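Side-chain contacts in proton-dependent oligopeptide transporter family protein (Xanthomonas campestris, PDB 6EI3), which probably carries short peptides across the cell membrane, driven by proton movement, as a POT-family member of the major facilitator superfamily: residues G9-E14 / P119-F124; G20-L25 / D307-T312; G207-S212 / W269-A274; R287-V292 / P427-V432. All blocks are in the same frame, centred on the assembly; numbering follows the deposited sequence.

Interaction 1: residues G9-E14 / P119-F124; sequences GNEACE and PLVASF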
loop_
_atom_site.group_PDB
_atom_site.type_symbol
_atom_site.label_atom_id
_atom_site.label_comp_id
_atom_site.label_asym_id
_atom_site.label_seq_id
_atom_site.Cartn_x
_atom_site.Cartn_y
_atom_site.Cartn_z
ATOM N N GLY A 9 -12.530 4.041 -18.646
ATOM C CA GLY A 9 -12.094 2.851 -19.378
ATOM C C GLY A 9 -10.683 2.427 -18.999
ATOM O O GLY A 9 -10.436 1.271 -18.675
ATOM N N ASN A 10 -9.750 3.383 -19.012
ATOM C CA ASN A 10 -8.360 3.147 -18.644
ATOM C C ASN A 10 -8.277 2.669 -17.191
ATOM O O ASN A 10 -7.580 1.686 -16.927
ATOM C CB ASN A 10 -7.542 4.427 -18.854
ATOM C CG ASN A 10 -6.157 4.339 -18.265
ATOM O OD1 ASN A 10 -5.229 3.747 -18.837
ATOM N ND2 ASN A 10 -6.026 4.822 -17.055
ATOM N N GLU A 11 -9.001 3.345 -16.256
ATOM C CA GLU A 11 -9.013 2.974 -14.833
ATOM C C GLU A 11 -9.540 1.543 -14.609
ATOM O O GLU A 11 -8.945 0.786 -13.840
ATOM C CB GLU A 11 -9.830 4.001 -14.001
ATOM C CG GLU A 11 -9.969 3.679 -12.511
ATOM C CD GLU A 11 -8.740 3.808 -11.623
ATOM O OE1 GLU A 11 -7.661 4.204 -12.120
ATOM O OE2 GLU A 11 -8.870 3.537 -10.409
ATOM N N ALA A 12 -10.651 1.184 -15.270
ATOM C CA ALA A 12 -11.270 -0.144 -15.126
ATOM C C ALA A 12 -10.346 -1.252 -15.613
ATOM O O ALA A 12 -10.127 -2.209 -14.884
ATOM C CB ALA A 12 -12.597 -0.193 -15.872
ATOM N N CYS A 13 -9.764 -1.100 -16.826
ATOM C CA CYS A 13 -8.869 -2.127 -17.376
ATOM C C CYS A 13 -7.585 -2.267 -16.593
ATOM O O CYS A 13 -7.193 -3.403 -16.314
ATOM C CB CYS A 13 -8.604 -1.896 -18.856
ATOM S SG CYS A 13 -10.092 -1.920 -19.876
ATOM N N GLU A 14 -6.949 -1.131 -16.197
ATOM C CA GLU A 14 -5.701 -1.173 -15.427
ATOM C C GLU A 14 -5.897 -1.817 -14.045
ATOM O O GLU A 14 -5.051 -2.586 -13.621
ATOM C CB GLU A 14 -5.049 0.233 -15.317
ATOM C CG GLU A 14 -3.714 0.259 -14.564
ATOM C CD GLU A 14 -3.777 0.253 -13.045
ATOM O OE1 GLU A 14 -4.794 0.724 -12.501
ATOM O OE2 GLU A 14 -2.831 -0.249 -12.396
ATOM N N PRO A 119 -0.152 8.170 -8.468
ATOM C CA PRO A 119 -0.615 9.453 -7.908
ATOM C C PRO A 119 -1.109 10.399 -9.002
ATOM O O PRO A 119 -1.378 11.558 -8.719
ATOM C CB PRO A 119 0.659 9.996 -7.243
ATOM C CG PRO A 119 1.759 9.520 -8.143
ATOM C CD PRO A 119 1.312 8.192 -8.709
ATOM N N LEU A 120 -1.170 9.922 -10.260
ATOM C CA LEU A 120 -1.491 10.770 -11.414
ATOM C C LEU A 120 -2.871 10.596 -12.015
ATOM O O LEU A 120 -3.432 11.579 -12.479
ATOM C CB LEU A 120 -0.441 10.585 -12.541
ATOM C CG LEU A 120 1.057 10.625 -12.158
ATOM C CD1 LEU A 120 1.912 10.392 -13.370
ATOM C CD2 LEU A 120 1.436 11.938 -11.442
ATOM N N VAL A 121 -3.388 9.366 -12.037
ATOM C CA VAL A 121 -4.672 9.041 -12.660
ATOM C C VAL A 121 -5.824 9.878 -12.064
ATOM O O VAL A 121 -6.546 10.528 -12.824
ATOM C CB VAL A 121 -4.947 7.505 -12.675
ATOM C CG1 VAL A 121 -5.199 6.935 -11.277
ATOM C CG2 VAL A 121 -6.067 7.137 -13.644
ATOM N N ALA A 122 -5.961 9.897 -10.719
ATOM C CA ALA A 122 -7.025 10.630 -10.039
ATOM C C ALA A 122 -6.914 12.125 -10.200
ATOM O O ALA A 122 -7.912 12.771 -10.482
ATOM C CB ALA A 122 -7.083 10.253 -8.566
ATOM N N SER A 123 -5.701 12.672 -10.056
ATOM C CA SER A 123 -5.412 14.108 -10.206
ATOM C C SER A 123 -5.699 14.581 -11.647
ATOM O O SER A 123 -6.270 15.653 -11.833
ATOM C CB SER A 123 -3.951 14.375 -9.851
ATOM O OG SER A 123 -3.707 15.768 -9.907
ATOM N N PHE A 124 -5.306 13.775 -12.666
ATOM C CA PHE A 124 -5.562 14.104 -14.085
ATOM C C PHE A 124 -7.057 14.078 -14.373
ATOM O O PHE A 124 -7.538 14.843 -15.201
ATOM C CB PHE A 124 -4.820 13.124 -15.011
ATOM C CG PHE A 124 -4.871 13.453 -16.487
ATOM C CD1 PHE A 124 -4.229 14.581 -16.988
ATOM C CD2 PHE A 124 -5.462 12.575 -17.389
ATOM C CE1 PHE A 124 -4.236 14.864 -18.357
ATOM C CE2 PHE A 124 -5.499 12.872 -18.754
ATOM C CZ PHE A 124 -4.859 13.997 -19.231
#

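Interaction 2: residues G20-L25 / D307-T312; sequences GMRNIL and DQKAST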
loop_
_atom_site.group_PDB
_atom_site.type_symbol
_atom_site.label_atom_id
_atom_site.label_comp_id
_atom_site.label_asym_id
_atom_site.label_seq_id
_atom_site.Cartn_x
_atom_site.Cartn_y
_atom_site.Cartn_z
ATOM N N GLY A 20 -5.545 -8.877 -11.057
ATOM C CA GLY A 20 -5.473 -10.132 -11.794
ATOM C C GLY A 20 -4.086 -10.725 -11.745
ATOM O O GLY A 20 -3.944 -11.880 -11.350
ATOM N N MET A 21 -3.043 -9.936 -12.063
ATOM C CA MET A 21 -1.687 -10.487 -11.986
ATOM C C MET A 21 -1.192 -10.643 -10.523
ATOM O O MET A 21 -0.621 -11.675 -10.181
ATOM C CB MET A 21 -0.675 -9.728 -12.891
ATOM C CG MET A 21 -0.060 -8.449 -12.324
ATOM S SD MET A 21 1.290 -8.614 -11.097
ATOM C CE MET A 21 2.135 -9.975 -11.706
ATOM N N ARG A 22 -1.442 -9.649 -9.665
ATOM C CA ARG A 22 -0.954 -9.657 -8.277
ATOM C C ARG A 22 -1.494 -10.829 -7.428
ATOM O O ARG A 22 -0.722 -11.461 -6.693
ATOM C CB ARG A 22 -1.253 -8.306 -7.628
ATOM C CG ARG A 22 -0.344 -7.935 -6.449
ATOM C CD ARG A 22 -0.794 -8.460 -5.099
ATOM N NE ARG A 22 -2.225 -8.293 -4.809
ATOM C CZ ARG A 22 -2.758 -7.247 -4.181
ATOM N NH1 ARG A 22 -1.997 -6.220 -3.818
ATOM N NH2 ARG A 22 -4.054 -7.214 -3.922
ATOM N N ASN A 23 -2.803 -11.126 -7.566
ATOM C CA ASN A 23 -3.543 -12.132 -6.801
ATOM C C ASN A 23 -3.276 -13.582 -7.247
ATOM O O ASN A 23 -3.665 -14.494 -6.526
ATOM C CB ASN A 23 -5.072 -11.795 -6.774
ATOM C CG ASN A 23 -5.359 -10.489 -6.047
ATOM O OD1 ASN A 23 -4.451 -9.770 -5.624
ATOM N ND2 ASN A 23 -6.617 -10.117 -5.918
ATOM N N ILE A 24 -2.547 -13.807 -8.364
ATOM C CA ILE A 24 -2.145 -15.173 -8.754
ATOM C C ILE A 24 -0.635 -15.353 -8.638
ATOM O O ILE A 24 -0.142 -16.459 -8.837
ATOM C CB ILE A 24 -2.632 -15.635 -10.158
ATOM C CG1 ILE A 24 -2.174 -14.679 -11.278
ATOM C CG2 ILE A 24 -4.110 -15.859 -10.174
ATOM C CD1 ILE A 24 -1.784 -15.352 -12.588
ATOM N N LEU A 25 0.107 -14.276 -8.364
ATOM C CA LEU A 25 1.571 -14.328 -8.369
ATOM C C LEU A 25 2.179 -15.420 -7.459
ATOM O O LEU A 25 3.011 -16.196 -7.928
ATOM C CB LEU A 25 2.192 -12.936 -8.065
ATOM C CG LEU A 25 3.749 -12.832 -8.176
ATOM C CD1 LEU A 25 4.243 -13.285 -9.576
ATOM C CD2 LEU A 25 4.220 -11.384 -7.939
ATOM N N ASP A 307 -1.444 -6.897 3.352
ATOM C CA ASP A 307 -0.877 -7.337 2.063
ATOM C C ASP A 307 -0.511 -8.841 2.006
ATOM O O ASP A 307 -0.392 -9.400 0.917
ATOM C CB ASP A 307 0.296 -6.435 1.636
ATOM C CG ASP A 307 -0.222 -5.125 1.021
ATOM O OD1 ASP A 307 -1.231 -5.174 0.272
ATOM O OD2 ASP A 307 0.369 -4.056 1.301
ATOM N N GLN A 308 -0.426 -9.504 3.164
ATOM C CA GLN A 308 -0.143 -10.940 3.243
ATOM C C GLN A 308 -1.349 -11.831 2.864
ATOM O O GLN A 308 -1.193 -13.040 2.754
ATOM C CB GLN A 308 0.419 -11.302 4.610
ATOM C CG GLN A 308 1.865 -10.887 4.802
ATOM C CD GLN A 308 2.359 -11.396 6.128
ATOM O OE1 GLN A 308 2.719 -12.575 6.275
ATOM N NE2 GLN A 308 2.286 -10.549 7.144
ATOM N N LYS A 309 -2.521 -11.251 2.584
ATOM C CA LYS A 309 -3.648 -12.071 2.109
ATOM C C LYS A 309 -3.351 -12.654 0.695
ATOM O O LYS A 309 -3.904 -13.700 0.310
ATOM C CB LYS A 309 -4.985 -11.311 2.168
ATOM C CG LYS A 309 -5.071 -10.109 1.271
ATOM C CD LYS A 309 -6.210 -9.180 1.694
ATOM C CE LYS A 309 -6.468 -8.137 0.636
ATOM N NZ LYS A 309 -5.261 -7.319 0.352
ATOM N N ALA A 310 -2.428 -11.999 -0.036
ATOM C CA ALA A 310 -2.043 -12.427 -1.375
ATOM C C ALA A 310 -0.804 -13.343 -1.329
ATOM O O ALA A 310 -0.357 -13.812 -2.361
ATOM C CB ALA A 310 -1.791 -11.199 -2.270
ATOM N N SER A 311 -0.257 -13.599 -0.136
ATOM C CA SER A 311 0.936 -14.414 -0.045
ATOM C C SER A 311 0.768 -15.510 1.013
ATOM O O SER A 311 0.348 -16.613 0.673
ATOM C CB SER A 311 2.164 -13.534 0.185
ATOM O OG SER A 311 2.125 -12.865 1.435
ATOM N N THR A 312 1.007 -15.183 2.288
ATOM C CA THR A 312 0.848 -16.089 3.415
ATOM C C THR A 312 -0.544 -16.786 3.428
ATOM O O THR A 312 -0.610 -17.993 3.646
ATOM C CB THR A 312 1.099 -15.314 4.716
ATOM O OG1 THR A 312 2.415 -14.729 4.689
ATOM C CG2 THR A 312 0.930 -16.183 5.948
HETATM O O HOH W 1 -0.341 -13.663 -5.060
HETATM O O HOH W 2 -5.436 -5.561 -2.017
HETATM O O HOH W 3 -3.109 -4.081 -1.799
#

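Interaction 3: residues G207-S212 / W269-A274; sequences GAVVRS and WQLERA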
loop_
_atom_site.group_PDB
_atom_site.type_symbol
_atom_site.label_atom_id
_atom_site.label_comp_id
_atom_site.label_asym_id
_atom_site.label_seq_id
_atom_site.Cartn_x
_atom_site.Cartn_y
_atom_site.Cartn_z
ATOM N N GLY A 207 8.446 21.312 1.164
ATOM C CA GLY A 207 9.883 21.238 0.913
ATOM C C GLY A 207 10.640 22.486 1.327
ATOM O O GLY A 207 11.638 22.391 2.048
ATOM N N ALA A 208 10.151 23.668 0.902
ATOM C CA ALA A 208 10.758 24.973 1.227
ATOM C C ALA A 208 10.817 25.241 2.729
ATOM O O ALA A 208 11.844 25.709 3.213
ATOM C CB ALA A 208 10.011 26.093 0.525
ATOM N N VAL A 209 9.728 24.910 3.471
ATOM C CA VAL A 209 9.632 25.095 4.930
ATOM C C VAL A 209 10.591 24.139 5.656
ATOM O O VAL A 209 11.262 24.569 6.587
ATOM C CB VAL A 209 8.169 25.028 5.458
ATOM C CG1 VAL A 209 8.104 25.242 6.967
ATOM C CG2 VAL A 209 7.277 26.041 4.747
ATOM N N VAL A 210 10.684 22.865 5.208
ATOM C CA VAL A 210 11.610 21.855 5.761
ATOM C C VAL A 210 13.066 22.333 5.556
ATOM O O VAL A 210 13.877 22.244 6.481
ATOM C CB VAL A 210 11.362 20.435 5.145
ATOM C CG1 VAL A 210 12.504 19.469 5.460
ATOM C CG2 VAL A 210 10.026 19.852 5.609
ATOM N N ARG A 211 13.375 22.834 4.335
ATOM C CA ARG A 211 14.682 23.369 3.928
ATOM C C ARG A 211 15.055 24.534 4.841
ATOM O O ARG A 211 16.142 24.520 5.417
ATOM C CB ARG A 211 14.627 23.826 2.456
ATOM C CG ARG A 211 15.974 24.168 1.804
ATOM C CD ARG A 211 15.817 24.541 0.328
ATOM N NE ARG A 211 15.207 23.462 -0.463
ATOM C CZ ARG A 211 14.036 23.548 -1.093
ATOM N NH1 ARG A 211 13.340 24.679 -1.068
ATOM N NH2 ARG A 211 13.562 22.509 -1.768
ATOM N N SER A 212 14.126 25.504 5.025
ATOM C CA SER A 212 14.334 26.661 5.901
ATOM C C SER A 212 14.484 26.255 7.363
ATOM O O SER A 212 15.345 26.798 8.035
ATOM C CB SER A 212 13.201 27.664 5.756
ATOM O OG SER A 212 13.160 28.213 4.451
ATOM N N TRP A 269 12.585 19.229 15.353
ATOM C CA TRP A 269 13.501 19.872 16.301
ATOM C C TRP A 269 13.647 21.379 16.068
ATOM O O TRP A 269 13.665 22.142 17.035
ATOM C CB TRP A 269 14.898 19.238 16.180
ATOM C CG TRP A 269 15.231 18.176 17.184
ATOM C CD1 TRP A 269 14.920 16.850 17.105
ATOM C CD2 TRP A 269 16.065 18.325 18.337
ATOM N NE1 TRP A 269 15.474 16.169 18.164
ATOM C CE2 TRP A 269 16.181 17.050 18.938
ATOM C CE3 TRP A 269 16.699 19.419 18.947
ATOM C CZ2 TRP A 269 16.914 16.839 20.114
ATOM C CZ3 TRP A 269 17.420 19.207 20.111
ATOM C CH2 TRP A 269 17.519 17.931 20.683
ATOM N N GLN A 270 13.796 21.794 14.793
ATOM C CA GLN A 270 14.072 23.173 14.384
ATOM C C GLN A 270 12.958 23.848 13.572
ATOM O O GLN A 270 13.226 24.865 12.933
ATOM C CB GLN A 270 15.363 23.191 13.537
ATOM C CG GLN A 270 16.639 22.794 14.250
ATOM C CD GLN A 270 17.836 22.674 13.323
ATOM O OE1 GLN A 270 18.782 21.958 13.623
ATOM N NE2 GLN A 270 17.839 23.354 12.177
ATOM N N LEU A 271 11.729 23.302 13.574
ATOM C CA LEU A 271 10.624 23.857 12.789
ATOM C C LEU A 271 10.257 25.299 13.178
ATOM O O LEU A 271 9.877 26.082 12.300
ATOM C CB LEU A 271 9.393 22.930 12.817
ATOM C CG LEU A 271 8.207 23.326 11.952
ATOM C CD1 LEU A 271 8.587 23.473 10.479
ATOM C CD2 LEU A 271 7.097 22.360 12.118
ATOM N N GLU A 272 10.403 25.658 14.462
ATOM C CA GLU A 272 10.114 27.019 14.927
ATOM C C GLU A 272 11.035 28.078 14.298
ATOM O O GLU A 272 10.624 29.229 14.196
ATOM C CB GLU A 272 10.105 27.117 16.465
ATOM C CG GLU A 272 8.929 26.397 17.115
ATOM C CD GLU A 272 7.544 26.855 16.693
ATOM O OE1 GLU A 272 7.240 28.061 16.844
ATOM O OE2 GLU A 272 6.757 26.006 16.216
ATOM N N ARG A 273 12.240 27.682 13.810
ATOM C CA ARG A 273 13.204 28.599 13.162
ATOM C C ARG A 273 12.758 29.024 11.737
ATOM O O ARG A 273 13.430 29.844 11.103
ATOM C CB ARG A 273 14.610 27.983 13.109
ATOM C CG ARG A 273 15.164 27.514 14.445
ATOM C CD ARG A 273 16.497 26.854 14.213
ATOM N NE ARG A 273 17.077 26.306 15.437
ATOM C CZ ARG A 273 18.342 25.915 15.540
ATOM N NH1 ARG A 273 19.170 26.039 14.508
ATOM N NH2 ARG A 273 18.799 25.422 16.685
ATOM N N ALA A 274 11.637 28.456 11.238
ATOM C CA ALA A 274 11.065 28.781 9.931
ATOM C C ALA A 274 9.989 29.880 10.028
ATOM O O ALA A 274 9.663 30.489 9.008
ATOM C CB ALA A 274 10.469 27.527 9.297
#

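Interaction 4: residues R287-V292 / P427-V432; sequences RALLRV and PSMKGV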
loop_
_atom_site.group_PDB
_atom_site.type_symbol
_atom_site.label_atom_id
_atom_site.label_comp_id
_atom_site.label_asym_id
_atom_site.label_seq_id
_atom_site.Cartn_x
_atom_site.Cartn_y
_atom_site.Cartn_z
ATOM N N ARG A 287 4.025 21.305 10.721
ATOM C CA ARG A 287 3.919 20.687 12.055
ATOM C C ARG A 287 2.811 19.620 12.043
ATOM O O ARG A 287 3.014 18.520 12.566
ATOM C CB ARG A 287 3.625 21.739 13.142
ATOM C CG ARG A 287 3.827 21.183 14.548
ATOM C CD ARG A 287 4.021 22.237 15.628
ATOM N NE ARG A 287 5.273 22.993 15.509
ATOM C CZ ARG A 287 6.469 22.561 15.901
ATOM N NH1 ARG A 287 6.610 21.339 16.402
ATOM N NH2 ARG A 287 7.536 23.335 15.772
ATOM N N ALA A 288 1.651 19.959 11.441
ATOM C CA ALA A 288 0.505 19.073 11.301
ATOM C C ALA A 288 0.885 17.847 10.445
ATOM O O ALA A 288 0.550 16.720 10.820
ATOM C CB ALA A 288 -0.652 19.830 10.670
ATOM N N LEU A 289 1.632 18.064 9.334
ATOM C CA LEU A 289 2.116 17.002 8.436
ATOM C C LEU A 289 3.038 16.024 9.171
ATOM O O LEU A 289 2.956 14.825 8.923
ATOM C CB LEU A 289 2.871 17.602 7.228
ATOM C CG LEU A 289 2.286 17.453 5.813
ATOM C CD1 LEU A 289 1.791 16.032 5.520
ATOM C CD2 LEU A 289 1.231 18.487 5.535
ATOM N N LEU A 290 3.917 16.529 10.057
ATOM C CA LEU A 290 4.824 15.679 10.835
ATOM C C LEU A 290 4.092 14.836 11.879
ATOM O O LEU A 290 4.470 13.689 12.112
ATOM C CB LEU A 290 5.979 16.458 11.452
ATOM C CG LEU A 290 6.965 17.080 10.466
ATOM C CD1 LEU A 290 7.903 18.040 11.181
ATOM C CD2 LEU A 290 7.743 15.992 9.657
ATOM N N ARG A 291 3.024 15.382 12.473
ATOM C CA ARG A 291 2.177 14.637 13.404
ATOM C C ARG A 291 1.474 13.504 12.656
ATOM O O ARG A 291 1.362 12.405 13.189
ATOM C CB ARG A 291 1.152 15.560 14.066
ATOM C CG ARG A 291 1.768 16.486 15.089
ATOM C CD ARG A 291 0.673 17.099 15.926
ATOM N NE ARG A 291 1.127 18.282 16.653
ATOM C CZ ARG A 291 0.908 19.529 16.256
ATOM N NH1 ARG A 291 0.246 19.770 15.128
ATOM N NH2 ARG A 291 1.338 20.548 16.988
ATOM N N VAL A 292 1.065 13.758 11.393
ATOM C CA VAL A 292 0.430 12.786 10.486
ATOM C C VAL A 292 1.403 11.660 10.159
ATOM O O VAL A 292 1.008 10.489 10.151
ATOM C CB VAL A 292 -0.135 13.476 9.208
ATOM C CG1 VAL A 292 -0.263 12.500 8.032
ATOM C CG2 VAL A 292 -1.466 14.144 9.501
ATOM N N PRO A 427 -5.042 21.775 2.849
ATOM C CA PRO A 427 -5.488 21.175 1.570
ATOM C C PRO A 427 -4.519 21.356 0.395
ATOM O O PRO A 427 -4.495 20.525 -0.507
ATOM C CB PRO A 427 -6.849 21.833 1.324
ATOM C CG PRO A 427 -7.323 22.201 2.686
ATOM C CD PRO A 427 -6.076 22.679 3.387
ATOM N N SER A 428 -3.679 22.394 0.442
ATOM C CA SER A 428 -2.654 22.664 -0.563
ATOM C C SER A 428 -1.505 21.645 -0.484
ATOM O O SER A 428 -0.753 21.503 -1.454
ATOM C CB SER A 428 -2.100 24.071 -0.385
ATOM O OG SER A 428 -1.498 24.198 0.892
ATOM N N MET A 429 -1.356 20.965 0.675
ATOM C CA MET A 429 -0.315 19.958 0.914
ATOM C C MET A 429 -0.834 18.510 0.797
ATOM O O MET A 429 -0.182 17.597 1.298
ATOM C CB MET A 429 0.367 20.196 2.277
ATOM C CG MET A 429 1.305 21.373 2.287
ATOM S SD MET A 429 2.172 21.552 3.864
ATOM C CE MET A 429 2.992 23.102 3.602
ATOM N N LYS A 430 -1.980 18.301 0.098
ATOM C CA LYS A 430 -2.643 17.003 -0.126
ATOM C C LYS A 430 -1.756 15.969 -0.831
ATOM O O LYS A 430 -1.920 14.759 -0.607
ATOM C CB LYS A 430 -3.931 17.181 -0.940
ATOM C CG LYS A 430 -5.178 17.496 -0.133
ATOM C CD LYS A 430 -6.339 17.772 -1.085
ATOM C CE LYS A 430 -7.445 18.582 -0.463
ATOM N NZ LYS A 430 -8.393 19.095 -1.485
ATOM N N GLY A 431 -0.874 16.455 -1.710
ATOM C CA GLY A 431 0.058 15.627 -2.467
ATOM C C GLY A 431 1.091 14.971 -1.577
ATOM O O GLY A 431 1.473 13.821 -1.813
ATOM N N VAL A 432 1.546 15.710 -0.546
ATOM C CA VAL A 432 2.513 15.262 0.460
ATOM C C VAL A 432 1.859 14.170 1.326
ATOM O O VAL A 432 2.505 13.165 1.629
ATOM C CB VAL A 432 3.035 16.451 1.323
ATOM C CG1 VAL A 432 4.036 15.985 2.381
ATOM C CG2 VAL A 432 3.650 17.538 0.446
#

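Interaction 1: residues G9-E14 / P119-F124
V121 rests its two methyls on the carboxylate end of E11. The glutamate belongs to the ExxER motif of POT transporters, which supplies E11 and E14 on helix 4-22. V121 stands at the start of helix 121-127, so the contact lies within the N-terminal part of the major facilitator fold. The tight part is small. E11 OE1 lies 3.7 Å from V121 CG2 and 3.8 Å from V121 CG1, so one carboxylate oxygen meets both branches of the fork. The E11 chain gets there by a bend at its second torsion (chi2 71°), and the two side chains run roughly at right angles. These are van der Waals contacts. V121 is modelled in two conformers, and the distances hold for one of them. The rest of the contact is looser. The side chain of N10 only flanks V121 CG2, and the CA atoms of E11 and V121 are 7.8 Å apart. E14 faces the same way but stays clear of V121, and its OE2 is hydrogen-bonded to Y86 OH. F144 and I148 of helix 137-165 also touch E11. Y512 touches both E11 and V121; it lies in a terminal ENLYFQ sequence that is probably left from a purification tag. Even within the E11 carboxylate the contact is one-sided: OE2 is 5.1 Å from V121 CG1.

Interaction 2: residues G20-L25 / D307-T312
The methyl of A310 packs obliquely against the end of R22, with A310 CB 3.9 Å from R22 NE. Helix 4-22 of the N-terminal half here meets the loop after helix 281-306 of the C-terminal half. The R22 chain does not run straight. It leaves with CG on the far side from the backbone N, then turns at chi2 (-86°) and chi3 (-45°), which brings the NE/NH2 edge of the guanidinium round to N23 OD1. The neighbouring amide holds it side-on, with OD1 in the guanidinium plane. N23 OD1 takes R22 NE at 2.8 Å, with an N-H...O angle of 156°, and R22 NH2 at 3.1 Å on a lone pair. N23 ND2 is in turn bonded to S156 OG, so the amide has a fixed place of its own. D307 and K309 reach R22 through water. R22 NH1 is 4.3 Å from D307 OD1, and the oxygen lies well out of the guanidinium plane. One water in that plane joins NH1 to D307 OD1. A second water accepts from both R22 NH2 and K309 NZ, which are 4.4 Å apart. A third donates to R22 O and A310 O. D307 OD2 bonds N445 ND2, and K309 makes a cation-pi contact with F306. No direct salt bridge forms here, and the water links probably soften both the attraction to D307 and the repulsion from K309.

Interaction 3: residues G207-S212 / W269-A274
A274, V209 and S212 carry this contact, and A274 lies closest to the opposite backbone. The CA atoms of S212 and A274 are only 5.6 Å apart. The small side chain of A274 allows this approach, and its CB points at helix 206-215. V209 supplies one branch. V209 CG1 lies opposite the backbone N (chi1 -179°) and reaches two partners: A274 CB at 4.0 Å and L271 CD1, also at 4.0 Å. L271 comes to it from one turn earlier in its segment. Its side chain does not set out toward helix 206-215, but the bend at chi2 (57°) brings CD1 in. S212 adds the third patch through carbon, with S212 CB 4.5 Å from A274 CB. Its hydroxyl takes no part across the contact. It is hydrogen-bonded to H278 NE2, a few residues past A274, and so ties helix 206-215 to the chain that leads on to helix 281-306. That helix closes the apolar patch from another side: V286 touches both V209 and L271. No hydrogen bond crosses between the two segments. Q270 bonds A213 O and L214 O at the end of helix 206-215 and L226 N at the start of helix 224-239; R273 NH1 bonds A216 O and G222 O in the link between them. The contact therefore sits in the connection between the two six-helix halves of the transporter. Helices 224-239 and 248-270 probably correspond to the extra helical pair found in this linker in bacterial POT transporters, and the short helix 206-215 packs against the C-terminal end of the second of them and the turn that follows.

Interaction 4: residues R287-V292 / P427-V432
This is a plain apolar contact between two helices of the C-terminal half, made by L289 of helix 281-306 with M429 and V432 at the start of helix 430-456. L289 does all the work on its side. Its two methyls part and take one partner each. CD2 goes to M429, lying 3.6 Å from M429 SD and 3.8 Å from M429 CB, so it touches that chain at both its root and its sulfur. CD1 goes to V432, 3.9 Å from V432 CG1. L289 CG follows at 4.1 Å from the same V432 CG1. The leucine reaches both with an unusual first torsion (chi1 -114°), away from the staggered positions. V432 offers CG1, which stands opposite its backbone N. M429 starts beside its own backbone N and then runs out extended, which carries the sulfur across the gap. The backbones stay well apart, with the CA atoms of L289 and V432 8.2 Å from each other, so the side chains fill the separation. F206 of helix 206-215 touches both L289 and V432, and A425 also packs on L289. On the same helix as L289, L290 and R291 line a pocket for a bound monoacylglycerol, while R287 pairs with E272. No hydrogen bond or charge pair crosses between the two segments. The contact therefore rests on the fit of carbon and sulfur surfaces, with no donor or acceptor to set its direction.

All four contacts are largely buried, but they differ in depth and chemistry. Interaction 2 lies nearest the centre of the chain, about 13 Å away, and it is the polar, hydrated one that spans both halves. Interaction 1 shares helix 4-22 with it, yet sets a carboxylate against an apolar side chain. Interactions 3 and 4 are purely apolar across their segments and lie on the other side of the chain's centre from interaction 2. Interaction 3 is the outermost, about 29 Å out. Its centre is about 14 Å from that of interaction 4, and the two are joined by the salt bridge from E272 OE2 to R287 NH2, 2.8 Å.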